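Local structure of AmbC (Sorangium cellulosum, 5O15) at residues H51-T56 with E234-P239; S81-E86 with F240-V245; R178-A183 with L218-R223; V186-Y191 with R258-D263; G267-A272 with T289-W294. The protein catalyses, as a bifunctional dehydratase-cyclase domain, both a dehydration and a ring closure in ambruticin biosynthesis, probably yielding a heterocycle in the growing polyketide. All coordinates share one frame; numbering follows the deposited sequence.

The contacts follow the double hotdog fold from its middle into its second half. Contacts 1 and 2 use strand 236-247 and cross along the chain; contact 3 falls within the span of both, and contact 5 comes last, after the others have closed. Contact 2 pairs 236-247 with 79-85, joining the two halves, while contact 1 sets its beginning against the turn at 51-56. Contact 5, about 12 Å from contact 2 between centres, adds the hairpin of 269-277 and 283-295. Contact 4, its centre about 13 Å from that of contact 5, leads on through 254-261 to 189-195. Contact 3 brings helix 211-225 against 178-183, and its leucines touch the other four contacts, gathering the second half around the helix.

Contact 1: residues H51-T56 with E234-P239; sequences HVVLGT and EGIPMP
Chi1 of 180° turns CG1 of V53 opposite the backbone N and across to M238, where the methyl stands 3.7 Å from M238 SD. The methionine meets it by bending at both chi2 and chi3, which brings the sulfur back to the valine although its CB sets off in another direction. In L54 the first torsion differs: CG stands opposite the carbonyl carbon, beside the backbone N (chi1 -55°), and CD1 reaches out. That methyl lies 3.7 Å from I236 CG2 and 3.8 Å from G235 CA, so it rests partly on bare backbone. I236 CG2 is shared, since V53 CG1 also comes within 4.2 Å of it, the two side chains crossing nearly at right angles. No hydrogen bond joins the segments. H51, G55 and P60 fit the HxxxGxxxxP signature of polyketide synthase dehydratases, and the signature bends here into a type I' turn closed by V53 N to T56 O (2.8 Å) and T56 N to V53 O (2.9 Å). L54 and G55 both have positive phi at its corners. Around the apolar patch, A168 of helix 167-170 touches both L54 and I236, while helix 297-305 puts A297 on L54 and V300 on M238.

Contact 2: residues S81-E86 with F240-V245; sequences SELTIE and FAWSDV
L83 O is held twice by the facing strand: W242 N donates to it at 2.8 Å, and the CA-H of A241 approaches the same oxygen. L83 N returns a bond to W242 O at 2.9 Å, which makes L83 and W242 an antiparallel hydrogen-bonded pair. Toward one end I85 N binds F240 O, and toward the other D244 N reaches S81 O from above the carbonyl plane, 52° out of it. S81 and E82 form a classic beta bulge opposite V135 of strand 129-137, and D244 and V245 a G1 bulge opposite V80. A water links the side chains of this end, 2.7 Å from S81 OG and donating to D244 OD1; S81 OG is also bonded to R111. E82 and S243 share a face, where the serine hydroxyl meets E82 OE1, but both side chains have a second conformer, which leaves that bond doubtful. On the other face, chi1 of -62° lays the W242 indole alongside L83, with CD1 4.2 Å from L83 CD2. I85 CD1 comes to the edge of the indole, 4.3 Å from W242 NE1. L83 touches A68 and W242 touches T62 and V65, all of helix 61-75; W242 also touches L214 and L218 of helix 211-225. Strands 79-85 and 236-247 meet at the seam of a double hotdog fold, where the sheet of one half runs on into the other.

Contact 3: residues R178-A183 with L218-R223; sequences RGVTAA and LQALLR
The flat carboxamide of Q219 takes G179 N in its own plane, on a lone pair of OE1, at 2.9 Å and with an almost straight N-H...O of 176°. At its other end, NE2 is bonded to D215 OD2, so both polar atoms are engaged and the amide is held against rotation. D215 and Q219 fit the DxxxQ signature of polyketide synthase dehydratases and lie on helix 211-225, the central helix of the second hotdog half. Beyond CG the glutamine is extended, and OE1 also comes within 3.7 Å of R178 CA. A leucine in place of Q219 would probably leave the G179 N-H without its acceptor and D215 OD2 without the N-H of NE2. R178 itself reaches away to V173 O, while R223, one turn further along the helix, pairs with D170. The chain turns a corner at T181 and leaves V180 just before it leaning on the helix. V180 and Q219 run past one another head to tail, the valine CG2 meeting the glutamine CB at 3.8 Å. That same V180 methyl lies 4.0 Å from A220 CB and touches the helix backbone at A220 N, 3.7 Å away.

Contact 4: residues V186-Y191 with R258-D263; sequences VGRSIY and RVEVED
Strands 189-191 and 258-261 run antiparallel at 160°, their axes 4.5 Å apart at closest approach. I190 and V259 form a hydrogen-bonded pair, I190 N giving to V259 O and V259 N to I190 O, each at 2.8 Å. One step on, V261 N binds R188 O. R188 stands in the type II' turn V186-S189, whose corner G187 has positive phi, and the turn leads strand 180-186 into 189-195. On the face shared by S189, Y191, R258 and E260, R258 links several of these groups. Its chain is extended as far as NE, starting with CG opposite the backbone N (chi1 179°), and runs beside the tyrosine with CG 3.5 Å from Y191 CE1. R258 NE then gives its hydrogen to Y191 OH at 3.2 Å, the oxygen lying in the guanidinium plane, which is turned 55° from the ring. These are strands of the second half of the double hotdog, where 254-261 carries the sheet from 269-277 on to 189-195. R258 NH2 forms a salt bridge with E260 OE1 (2.9 Å), while NH1 reaches E260 OE2 and also pairs with E275. A leucine in place of R258 would probably leave Y191 OH without this donor, E275 without this partner and E260 with one arginine fewer. R188 NH2 nears E260 OE1 by charge alone, the oxygen lying well out of the guanidinium plane, and R188 NH1 bonds V261 O at 2.7 Å; a second conformer makes both links less certain. I190 touches A224 on the opposite face, and V261 touches L221, both of helix 211-225.

Contact 5: residues G267-A272 with T289-W294; sequences GDQLAA and TFRARW
R293 climbs past D268 and Q269: its CB is 4.0 Å and its CG 3.7 Å from D268 O, and then the chain, straight at first, bends at chi3 (-65°). NE finds a water in the guanidinium plane at 2.9 Å, which also takes a weak bond from Q269 NE2. At the tip, NH2 lies 3.5 Å from Q269 NE2, two donors that do not bond; the amide stands nearly perpendicular to the guanidinium, 86° apart. The guanidinium also makes a cation-pi contact with F240. The backbones are joined by A292 N to L270 O (2.8 Å) and its return bond, by a second such pair between A272 and F290, and by W294 N to D268 O. That last carbonyl also lies at the edge of the indole, 3.4 Å from W294 CD1. R233 makes a cation-pi contact with W294 and a salt bridge to D268, tying both to one outside arginine. R291, further along, brings NH1 to 3.6 Å from A271 CB. This beta hairpin lies between strand 236-247, next to 283-295, and strand 254-261, next to 269-277, while L270 faces L221 and L222 of helix 211-225.

Contact 1: residues H51-T56 with E234-P239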
# COMPACT_ATOMS: atom_id res chain seq x y z
N HIS A 51 4.06 3.03 -11.66
CA HIS A 51 3.92 1.72 -11.04
C HIS A 51 3.73 0.66 -12.12
O HIS A 51 2.63 0.15 -12.38
CB HIS A 51 2.79 1.67 -10.02
CG HIS A 51 2.84 0.45 -9.18
ND1 HIS A 51 1.90 -0.55 -9.29
CD2 HIS A 51 3.70 0.04 -8.23
CE1 HIS A 51 2.18 -1.52 -8.44
NE2 HIS A 51 3.28 -1.19 -7.78
N VAL A 52 4.85 0.32 -12.76
CA VAL A 52 4.90 -0.68 -13.81
C VAL A 52 5.34 -2.00 -13.19
O VAL A 52 6.45 -2.09 -12.66
CB VAL A 52 5.84 -0.26 -14.95
CG1 VAL A 52 5.81 -1.29 -16.06
CG2 VAL A 52 5.46 1.14 -15.47
N VAL A 53 4.46 -3.01 -13.26
CA VAL A 53 4.70 -4.30 -12.63
C VAL A 53 4.97 -5.31 -13.73
O VAL A 53 4.07 -5.75 -14.45
CB VAL A 53 3.50 -4.73 -11.78
CG1 VAL A 53 3.80 -6.04 -11.16
CG2 VAL A 53 3.22 -3.67 -10.71
N LEU A 54 6.26 -5.62 -13.92
CA LEU A 54 6.68 -6.61 -14.92
C LEU A 54 6.11 -6.29 -16.30
O LEU A 54 5.72 -7.17 -17.06
CB LEU A 54 6.33 -8.05 -14.50
CG LEU A 54 6.84 -8.53 -13.14
CD1 LEU A 54 6.34 -9.93 -12.82
CD2 LEU A 54 8.39 -8.44 -13.06
N GLY A 55 6.03 -5.00 -16.62
CA GLY A 55 5.55 -4.52 -17.89
C GLY A 55 4.09 -4.06 -17.90
O GLY A 55 3.67 -3.46 -18.90
N THR A 56 3.32 -4.31 -16.85
CA THR A 56 1.90 -3.98 -16.81
C THR A 56 1.66 -2.82 -15.86
O THR A 56 2.06 -2.88 -14.69
CB THR A 56 1.11 -5.21 -16.39
OG1 THR A 56 1.26 -6.22 -17.40
CG2 THR A 56 -0.40 -4.89 -16.22
N GLU A 234 11.71 -16.27 -10.93
CA GLU A 234 10.93 -15.58 -11.96
C GLU A 234 9.87 -14.69 -11.31
O GLU A 234 9.19 -15.09 -10.37
CB GLU A 234 10.21 -16.62 -12.84
CG GLU A 234 9.40 -16.00 -13.97
CD GLU A 234 8.66 -17.02 -14.82
OE1 GLU A 234 8.68 -18.22 -14.48
OE2 GLU A 234 8.07 -16.60 -15.82
N GLY A 235 9.73 -13.47 -11.83
CA GLY A 235 8.62 -12.60 -11.48
C GLY A 235 8.83 -11.76 -10.26
O GLY A 235 9.94 -11.32 -9.97
N ILE A 236 7.75 -11.50 -9.52
CA ILE A 236 7.84 -10.59 -8.38
C ILE A 236 6.78 -10.98 -7.34
O ILE A 236 5.67 -11.39 -7.72
CB ILE A 236 7.63 -9.13 -8.83
CG1 ILE A 236 8.12 -8.17 -7.74
CG2 ILE A 236 6.16 -8.87 -9.25
CD1 ILE A 236 8.13 -6.69 -8.17
N PRO A 237 7.05 -10.87 -6.04
CA PRO A 237 5.94 -11.01 -5.06
C PRO A 237 4.97 -9.85 -5.20
O PRO A 237 5.37 -8.69 -5.15
CB PRO A 237 6.64 -10.99 -3.71
CG PRO A 237 8.09 -11.32 -4.01
CD PRO A 237 8.36 -10.75 -5.37
N MET A 238 3.67 -10.19 -5.24
CA MET A 238 2.58 -9.24 -5.40
C MET A 238 1.72 -9.29 -4.14
O MET A 238 1.25 -10.38 -3.74
CB MET A 238 1.68 -9.70 -6.56
CG MET A 238 2.27 -9.78 -7.91
SD MET A 238 2.04 -8.25 -8.75
CE MET A 238 0.30 -7.86 -8.78
N PRO A 239 1.46 -8.16 -3.49
CA PRO A 239 0.60 -8.17 -2.30
C PRO A 239 -0.79 -8.68 -2.63
O PRO A 239 -1.39 -8.28 -3.63
CB PRO A 239 0.51 -6.69 -1.93
CG PRO A 239 1.72 -6.06 -2.58
CD PRO A 239 1.93 -6.81 -3.84

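Contact 2: residues S81-E86 with F240-V245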
# COMPACT_ATOMS: atom_id res chain seq x y z
N SER A 81 -9.11 -3.77 9.49
CA SER A 81 -8.82 -5.04 10.11
C SER A 81 -8.33 -6.06 9.08
O SER A 81 -7.38 -6.81 9.35
CB SER A 81 -10.09 -5.53 10.79
OG SER A 81 -9.98 -6.88 11.20
N GLU A 82 -8.95 -6.13 7.92
CA GLU A 82 -8.53 -7.05 6.87
C GLU A 82 -8.80 -6.41 5.52
O GLU A 82 -9.80 -5.70 5.37
CB GLU A 82 -9.28 -8.39 6.93
CG GLU A 82 -9.20 -9.14 8.26
CD GLU A 82 -7.77 -9.55 8.64
OE1 GLU A 82 -6.89 -9.63 7.74
OE2 GLU A 82 -7.53 -9.78 9.86
N LEU A 83 -7.91 -6.65 4.57
CA LEU A 83 -8.08 -6.24 3.19
C LEU A 83 -7.53 -7.35 2.31
O LEU A 83 -6.39 -7.80 2.49
CB LEU A 83 -7.38 -4.90 2.93
CG LEU A 83 -7.61 -4.30 1.53
CD1 LEU A 83 -7.54 -2.78 1.52
CD2 LEU A 83 -6.71 -4.86 0.46
N THR A 84 -8.33 -7.79 1.36
CA THR A 84 -7.93 -8.74 0.34
C THR A 84 -7.99 -8.02 -0.99
O THR A 84 -8.92 -7.25 -1.24
CB THR A 84 -8.87 -9.95 0.31
OG1 THR A 84 -8.88 -10.57 1.60
CG2 THR A 84 -8.38 -10.97 -0.71
N ILE A 85 -6.96 -8.22 -1.81
CA ILE A 85 -6.93 -7.69 -3.16
C ILE A 85 -7.45 -8.78 -4.08
O ILE A 85 -6.93 -9.89 -4.11
CB ILE A 85 -5.52 -7.24 -3.55
CG1 ILE A 85 -5.06 -6.15 -2.56
CG2 ILE A 85 -5.55 -6.74 -4.98
CD1 ILE A 85 -3.66 -5.65 -2.78
N GLU A 86 -8.48 -8.47 -4.85
CA GLU A 86 -9.11 -9.46 -5.72
C GLU A 86 -8.70 -9.33 -7.17
O GLU A 86 -8.57 -10.34 -7.87
CB GLU A 86 -10.63 -9.33 -5.65
CG GLU A 86 -11.20 -9.63 -4.29
CD GLU A 86 -12.69 -9.80 -4.32
OE1 GLU A 86 -13.31 -9.61 -5.40
OE2 GLU A 86 -13.22 -10.15 -3.26
N PHE A 240 -1.32 -9.56 -1.77
CA PHE A 240 -2.71 -9.99 -1.91
C PHE A 240 -3.55 -9.80 -0.66
O PHE A 240 -4.77 -9.85 -0.76
CB PHE A 240 -2.83 -11.44 -2.41
CG PHE A 240 -2.35 -12.47 -1.42
CD1 PHE A 240 -3.23 -13.02 -0.50
CD2 PHE A 240 -1.04 -12.89 -1.44
CE1 PHE A 240 -2.80 -13.96 0.39
CE2 PHE A 240 -0.60 -13.83 -0.55
CZ PHE A 240 -1.49 -14.37 0.37
N ALA A 241 -2.95 -9.52 0.49
CA ALA A 241 -3.72 -9.36 1.71
C ALA A 241 -2.97 -8.51 2.71
O ALA A 241 -1.74 -8.56 2.79
CB ALA A 241 -4.09 -10.70 2.34
N TRP A 242 -3.72 -7.74 3.48
CA TRP A 242 -3.23 -6.90 4.55
C TRP A 242 -4.12 -7.13 5.77
O TRP A 242 -5.33 -7.39 5.64
CB TRP A 242 -3.31 -5.43 4.19
CG TRP A 242 -2.50 -5.01 3.02
CD1 TRP A 242 -2.77 -5.23 1.71
CD2 TRP A 242 -1.26 -4.31 3.07
NE1 TRP A 242 -1.79 -4.68 0.93
CE2 TRP A 242 -0.85 -4.10 1.74
CE3 TRP A 242 -0.49 -3.80 4.10
CZ2 TRP A 242 0.32 -3.44 1.41
CZ3 TRP A 242 0.68 -3.13 3.79
CH2 TRP A 242 1.09 -2.97 2.44
N SER A 243 -3.52 -7.01 6.95
CA SER A 243 -4.26 -7.13 8.21
C SER A 243 -3.86 -6.01 9.15
O SER A 243 -2.68 -5.60 9.17
CB SER A 243 -3.99 -8.47 8.91
OG SER A 243 -4.33 -9.57 8.09
N ASP A 244 -4.81 -5.52 9.93
CA ASP A 244 -4.55 -4.61 11.02
C ASP A 244 -3.72 -3.40 10.61
O ASP A 244 -2.61 -3.17 11.13
CB ASP A 244 -3.91 -5.34 12.19
CG ASP A 244 -4.85 -6.31 12.83
OD1 ASP A 244 -6.07 -6.05 12.88
OD2 ASP A 244 -4.35 -7.35 13.25
N VAL A 245 -4.24 -2.62 9.69
CA VAL A 245 -3.56 -1.42 9.20
C VAL A 245 -4.21 -0.21 9.84
O VAL A 245 -5.43 0.02 9.66
CB VAL A 245 -3.65 -1.30 7.68
CG1 VAL A 245 -2.78 -0.16 7.22
CG2 VAL A 245 -3.24 -2.58 7.00
O HOH W 1 -8.29 -7.39 13.21

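Contact 3: residues R178-A183 with L218-R223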
# COMPACT_ATOMS: atom_id res chain seq x y z
N ARG A 178 10.71 4.69 -6.49
CA ARG A 178 12.06 4.50 -5.96
C ARG A 178 12.14 5.33 -4.69
O ARG A 178 12.70 6.43 -4.70
CB ARG A 178 13.14 4.89 -6.99
CG ARG A 178 13.38 3.80 -8.02
CD ARG A 178 14.60 4.08 -8.94
NE ARG A 178 14.19 4.93 -10.03
CZ ARG A 178 13.54 4.50 -11.12
NH1 ARG A 178 13.21 3.22 -11.23
NH2 ARG A 178 13.20 5.35 -12.08
N GLY A 179 11.53 4.83 -3.61
CA GLY A 179 11.34 5.62 -2.43
C GLY A 179 12.15 5.19 -1.23
O GLY A 179 11.83 5.61 -0.11
N VAL A 180 13.16 4.36 -1.41
CA VAL A 180 13.99 3.88 -0.31
C VAL A 180 15.35 4.56 -0.41
O VAL A 180 16.10 4.34 -1.37
CB VAL A 180 14.17 2.36 -0.35
CG1 VAL A 180 14.92 1.89 0.90
CG2 VAL A 180 12.84 1.66 -0.42
N THR A 181 15.70 5.38 0.56
CA THR A 181 16.99 6.04 0.46
C THR A 181 18.09 5.24 1.13
O THR A 181 19.27 5.44 0.76
CB THR A 181 16.93 7.45 1.04
OG1 THR A 181 16.69 7.34 2.43
CG2 THR A 181 15.83 8.25 0.44
N ALA A 182 17.80 4.36 2.07
CA ALA A 182 18.81 3.54 2.73
C ALA A 182 18.09 2.43 3.47
O ALA A 182 16.95 2.61 3.89
CB ALA A 182 19.63 4.36 3.72
N ALA A 183 18.73 1.29 3.65
CA ALA A 183 18.13 0.18 4.37
C ALA A 183 19.23 -0.70 4.97
O ALA A 183 20.36 -0.75 4.47
CB ALA A 183 17.22 -0.64 3.45
N LEU A 218 7.50 -1.77 1.04
CA LEU A 218 7.55 -3.01 0.26
C LEU A 218 8.81 -3.07 -0.60
O LEU A 218 9.42 -4.14 -0.72
CB LEU A 218 6.30 -3.13 -0.62
CG LEU A 218 4.95 -3.02 0.08
CD1 LEU A 218 3.86 -3.23 -0.94
CD2 LEU A 218 4.88 -3.99 1.23
N GLN A 219 9.20 -1.95 -1.21
CA GLN A 219 10.44 -1.92 -1.99
C GLN A 219 11.62 -2.31 -1.13
O GLN A 219 12.52 -3.03 -1.58
CB GLN A 219 10.66 -0.52 -2.56
CG GLN A 219 9.65 -0.05 -3.59
CD GLN A 219 9.62 1.45 -3.70
OE1 GLN A 219 10.67 2.09 -3.56
NE2 GLN A 219 8.44 2.02 -3.92
N ALA A 220 11.67 -1.81 0.11
CA ALA A 220 12.80 -2.13 0.98
C ALA A 220 12.85 -3.62 1.27
O ALA A 220 13.92 -4.23 1.23
CB ALA A 220 12.68 -1.33 2.28
N LEU A 221 11.69 -4.21 1.57
CA LEU A 221 11.60 -5.63 1.77
C LEU A 221 12.06 -6.41 0.54
O LEU A 221 12.84 -7.36 0.64
CB LEU A 221 10.16 -5.97 2.11
CG LEU A 221 9.87 -7.46 2.18
CD1 LEU A 221 10.72 -8.11 3.25
CD2 LEU A 221 8.43 -7.68 2.49
N LEU A 222 11.58 -6.03 -0.64
CA LEU A 222 11.95 -6.76 -1.84
C LEU A 222 13.43 -6.61 -2.16
O LEU A 222 14.07 -7.57 -2.59
CB LEU A 222 11.10 -6.29 -3.01
CG LEU A 222 9.62 -6.64 -2.94
CD1 LEU A 222 8.85 -6.00 -4.09
CD2 LEU A 222 9.40 -8.14 -2.91
N ARG A 223 14.00 -5.42 -1.97
CA ARG A 223 15.42 -5.27 -2.24
C ARG A 223 16.25 -6.11 -1.29
O ARG A 223 17.29 -6.65 -1.68
CB ARG A 223 15.82 -3.80 -2.19
CG ARG A 223 15.27 -3.03 -3.39
CD ARG A 223 15.67 -1.58 -3.42
NE ARG A 223 15.14 -0.92 -4.59
CZ ARG A 223 15.58 -1.05 -5.84
NH1 ARG A 223 16.69 -1.72 -6.11
NH2 ARG A 223 14.90 -0.50 -6.82

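Contact 4: residues V186-Y191 with R258-D263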
# COMPACT_ATOMS: atom_id res chain seq x y z
N VAL A 186 18.71 -6.39 10.63
CA VAL A 186 19.12 -7.10 11.83
C VAL A 186 18.27 -8.36 11.83
O VAL A 186 17.07 -8.30 12.17
CB VAL A 186 18.91 -6.30 13.12
CG1 VAL A 186 19.48 -7.04 14.31
CG2 VAL A 186 19.53 -4.92 13.02
N GLY A 187 18.83 -9.47 11.38
CA GLY A 187 18.06 -10.71 11.37
C GLY A 187 16.85 -10.55 10.46
O GLY A 187 16.96 -10.15 9.30
N ARG A 188 15.65 -10.85 11.00
CA ARG A 188 14.40 -10.78 10.26
C ARG A 188 13.85 -9.37 10.12
O ARG A 188 12.80 -9.20 9.50
CB ARG A 188 13.31 -11.62 10.96
CG ARG A 188 13.64 -13.09 11.12
CD ARG A 188 12.46 -13.90 11.66
NE ARG A 188 12.07 -13.49 13.01
CZ ARG A 188 10.94 -12.87 13.34
NH1 ARG A 188 10.02 -12.59 12.42
NH2 ARG A 188 10.70 -12.55 14.60
N SER A 189 14.47 -8.38 10.73
CA SER A 189 13.97 -7.01 10.67
C SER A 189 14.76 -6.20 9.66
O SER A 189 15.99 -6.12 9.73
CB SER A 189 14.09 -6.35 12.04
OG SER A 189 13.20 -6.99 12.94
N ILE A 190 14.04 -5.56 8.75
CA ILE A 190 14.59 -4.59 7.81
C ILE A 190 14.25 -3.21 8.32
O ILE A 190 13.09 -2.92 8.64
CB ILE A 190 14.05 -4.81 6.40
CG1 ILE A 190 14.36 -6.23 5.92
CG2 ILE A 190 14.60 -3.77 5.46
CD1 ILE A 190 15.81 -6.53 5.76
N TYR A 191 15.26 -2.35 8.43
CA TYR A 191 15.11 -0.97 8.84
C TYR A 191 15.40 -0.09 7.64
O TYR A 191 16.40 -0.32 6.94
CB TYR A 191 16.08 -0.65 9.99
CG TYR A 191 15.72 -1.42 11.24
CD1 TYR A 191 14.69 -0.95 12.03
CD2 TYR A 191 16.33 -2.61 11.59
CE1 TYR A 191 14.29 -1.63 13.15
CE2 TYR A 191 15.92 -3.31 12.74
CZ TYR A 191 14.91 -2.81 13.51
OH TYR A 191 14.46 -3.47 14.64
N ARG A 258 10.30 -0.14 9.94
CA ARG A 258 10.72 -1.44 10.43
C ARG A 258 9.81 -2.47 9.80
O ARG A 258 8.59 -2.44 10.01
CB ARG A 258 10.64 -1.52 11.95
CG ARG A 258 11.06 -2.85 12.51
CD ARG A 258 10.88 -2.89 14.01
NE ARG A 258 11.33 -4.17 14.56
CZ ARG A 258 10.54 -5.21 14.80
NH1 ARG A 258 9.23 -5.15 14.57
NH2 ARG A 258 11.06 -6.32 15.30
N VAL A 259 10.37 -3.37 9.01
CA VAL A 259 9.63 -4.41 8.31
C VAL A 259 10.16 -5.73 8.86
O VAL A 259 11.31 -6.10 8.61
CB VAL A 259 9.82 -4.31 6.80
CG1 VAL A 259 9.02 -5.39 6.10
CG2 VAL A 259 9.42 -2.97 6.28
N GLU A 260 9.32 -6.44 9.59
CA GLU A 260 9.70 -7.68 10.24
C GLU A 260 9.16 -8.86 9.45
O GLU A 260 7.94 -9.05 9.37
CB GLU A 260 9.23 -7.72 11.68
CG GLU A 260 9.68 -8.97 12.40
CD GLU A 260 9.72 -8.80 13.89
OE1 GLU A 260 10.77 -9.14 14.50
OE2 GLU A 260 8.74 -8.30 14.47
N VAL A 261 10.07 -9.63 8.86
CA VAL A 261 9.69 -10.71 7.97
C VAL A 261 9.29 -11.92 8.79
O VAL A 261 9.99 -12.32 9.73
CB VAL A 261 10.84 -11.03 7.01
CG1 VAL A 261 10.46 -12.11 6.04
CG2 VAL A 261 11.23 -9.78 6.27
N GLU A 262 8.13 -12.49 8.45
CA GLU A 262 7.66 -13.71 9.08
C GLU A 262 8.36 -14.91 8.45
O GLU A 262 8.64 -14.91 7.25
CB GLU A 262 6.16 -13.86 8.83
CG GLU A 262 5.27 -13.46 9.98
CD GLU A 262 3.81 -13.80 9.72
OE1 GLU A 262 2.93 -12.96 10.01
OE2 GLU A 262 3.55 -14.90 9.20
N ASP A 263 8.69 -15.90 9.27
CA ASP A 263 9.23 -17.14 8.73
C ASP A 263 8.21 -17.77 7.78
O ASP A 263 7.08 -18.07 8.19
CB ASP A 263 9.59 -18.11 9.85
CG ASP A 263 10.80 -17.65 10.65
OD1 ASP A 263 11.73 -17.08 10.05
OD2 ASP A 263 10.82 -17.86 11.88

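Contact 5: residues G267-A272 with T289-W294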
# COMPACT_ATOMS: atom_id res chain seq x y z
N GLY A 267 6.42 -21.56 0.44
CA GLY A 267 7.54 -21.13 -0.38
C GLY A 267 7.19 -20.11 -1.44
O GLY A 267 8.08 -19.41 -1.93
N ASP A 268 5.92 -20.01 -1.82
CA ASP A 268 5.49 -19.07 -2.84
C ASP A 268 5.04 -17.74 -2.26
O ASP A 268 4.59 -16.86 -3.01
CB ASP A 268 4.38 -19.68 -3.70
CG ASP A 268 4.79 -20.98 -4.36
OD1 ASP A 268 5.98 -21.15 -4.66
OD2 ASP A 268 3.92 -21.85 -4.57
N GLN A 269 5.17 -17.55 -0.95
CA GLN A 269 4.65 -16.35 -0.30
C GLN A 269 5.71 -15.68 0.56
O GLN A 269 6.67 -16.30 1.01
CB GLN A 269 3.47 -16.67 0.61
CG GLN A 269 2.26 -17.14 -0.12
CD GLN A 269 1.05 -17.22 0.77
OE1 GLN A 269 1.03 -16.68 1.88
NE2 GLN A 269 0.03 -17.87 0.27
N LEU A 270 5.49 -14.39 0.76
CA LEU A 270 6.27 -13.53 1.62
C LEU A 270 5.29 -12.84 2.56
O LEU A 270 4.20 -12.45 2.13
CB LEU A 270 6.99 -12.48 0.75
CG LEU A 270 8.02 -11.52 1.30
CD1 LEU A 270 9.15 -12.27 1.97
CD2 LEU A 270 8.52 -10.68 0.14
N ALA A 271 5.66 -12.70 3.83
CA ALA A 271 4.78 -12.09 4.81
C ALA A 271 5.62 -11.28 5.78
O ALA A 271 6.73 -11.68 6.13
CB ALA A 271 3.94 -13.13 5.57
N ALA A 272 5.10 -10.14 6.22
CA ALA A 272 5.83 -9.26 7.11
C ALA A 272 4.85 -8.32 7.80
O ALA A 272 3.74 -8.09 7.33
CB ALA A 272 6.86 -8.45 6.33
N THR A 289 0.06 -7.25 9.36
CA THR A 289 0.48 -8.22 8.38
C THR A 289 0.30 -7.66 6.98
O THR A 289 -0.69 -6.96 6.67
CB THR A 289 -0.31 -9.55 8.47
OG1 THR A 289 -0.45 -9.95 9.84
CG2 THR A 289 0.41 -10.65 7.71
N PHE A 290 1.26 -7.99 6.15
CA PHE A 290 1.20 -7.86 4.71
C PHE A 290 1.55 -9.23 4.15
O PHE A 290 2.49 -9.86 4.64
CB PHE A 290 2.39 -6.84 4.33
CG PHE A 290 2.79 -6.88 2.90
CD1 PHE A 290 2.03 -6.25 1.94
CD2 PHE A 290 3.97 -7.51 2.49
CE1 PHE A 290 2.39 -6.28 0.63
CE2 PHE A 290 4.32 -7.55 1.16
CZ PHE A 290 3.53 -6.93 0.23
N ARG A 291 0.82 -9.71 3.13
CA ARG A 291 1.12 -10.99 2.51
C ARG A 291 1.21 -10.83 1.02
O ARG A 291 0.32 -10.20 0.42
CB ARG A 291 0.05 -12.02 2.82
CG ARG A 291 -0.13 -12.26 4.27
CD ARG A 291 -0.81 -13.58 4.49
NE ARG A 291 -1.24 -13.71 5.87
CZ ARG A 291 -0.46 -14.12 6.87
NH1 ARG A 291 0.81 -14.45 6.65
NH2 ARG A 291 -0.96 -14.20 8.10
N ALA A 292 2.24 -11.42 0.42
CA ALA A 292 2.44 -11.36 -1.02
C ALA A 292 2.70 -12.76 -1.55
O ALA A 292 3.18 -13.63 -0.83
CB ALA A 292 3.64 -10.47 -1.36
N ARG A 293 2.38 -12.94 -2.82
CA ARG A 293 2.61 -14.19 -3.53
C ARG A 293 3.36 -13.91 -4.82
O ARG A 293 3.02 -12.97 -5.53
CB ARG A 293 1.26 -14.83 -3.88
CG ARG A 293 1.33 -16.13 -4.61
CD ARG A 293 -0.06 -16.70 -4.88
NE ARG A 293 -0.77 -17.06 -3.66
CZ ARG A 293 -1.83 -16.42 -3.16
NH1 ARG A 293 -2.33 -15.35 -3.77
NH2 ARG A 293 -2.40 -16.86 -2.05
N TRP A 294 4.35 -14.75 -5.12
CA TRP A 294 5.10 -14.61 -6.36
C TRP A 294 4.19 -14.73 -7.58
O TRP A 294 3.34 -15.62 -7.64
CB TRP A 294 6.20 -15.66 -6.42
CG TRP A 294 7.37 -15.34 -5.53
CD1 TRP A 294 7.48 -15.60 -4.19
CD2 TRP A 294 8.56 -14.68 -5.91
NE1 TRP A 294 8.71 -15.16 -3.73
CE2 TRP A 294 9.38 -14.59 -4.77
CE3 TRP A 294 9.04 -14.17 -7.12
CZ2 TRP A 294 10.63 -14.02 -4.81
CZ3 TRP A 294 10.29 -13.59 -7.15
CH2 TRP A 294 11.07 -13.52 -6.00
O HOH W 2 0.69 -19.35 -2.75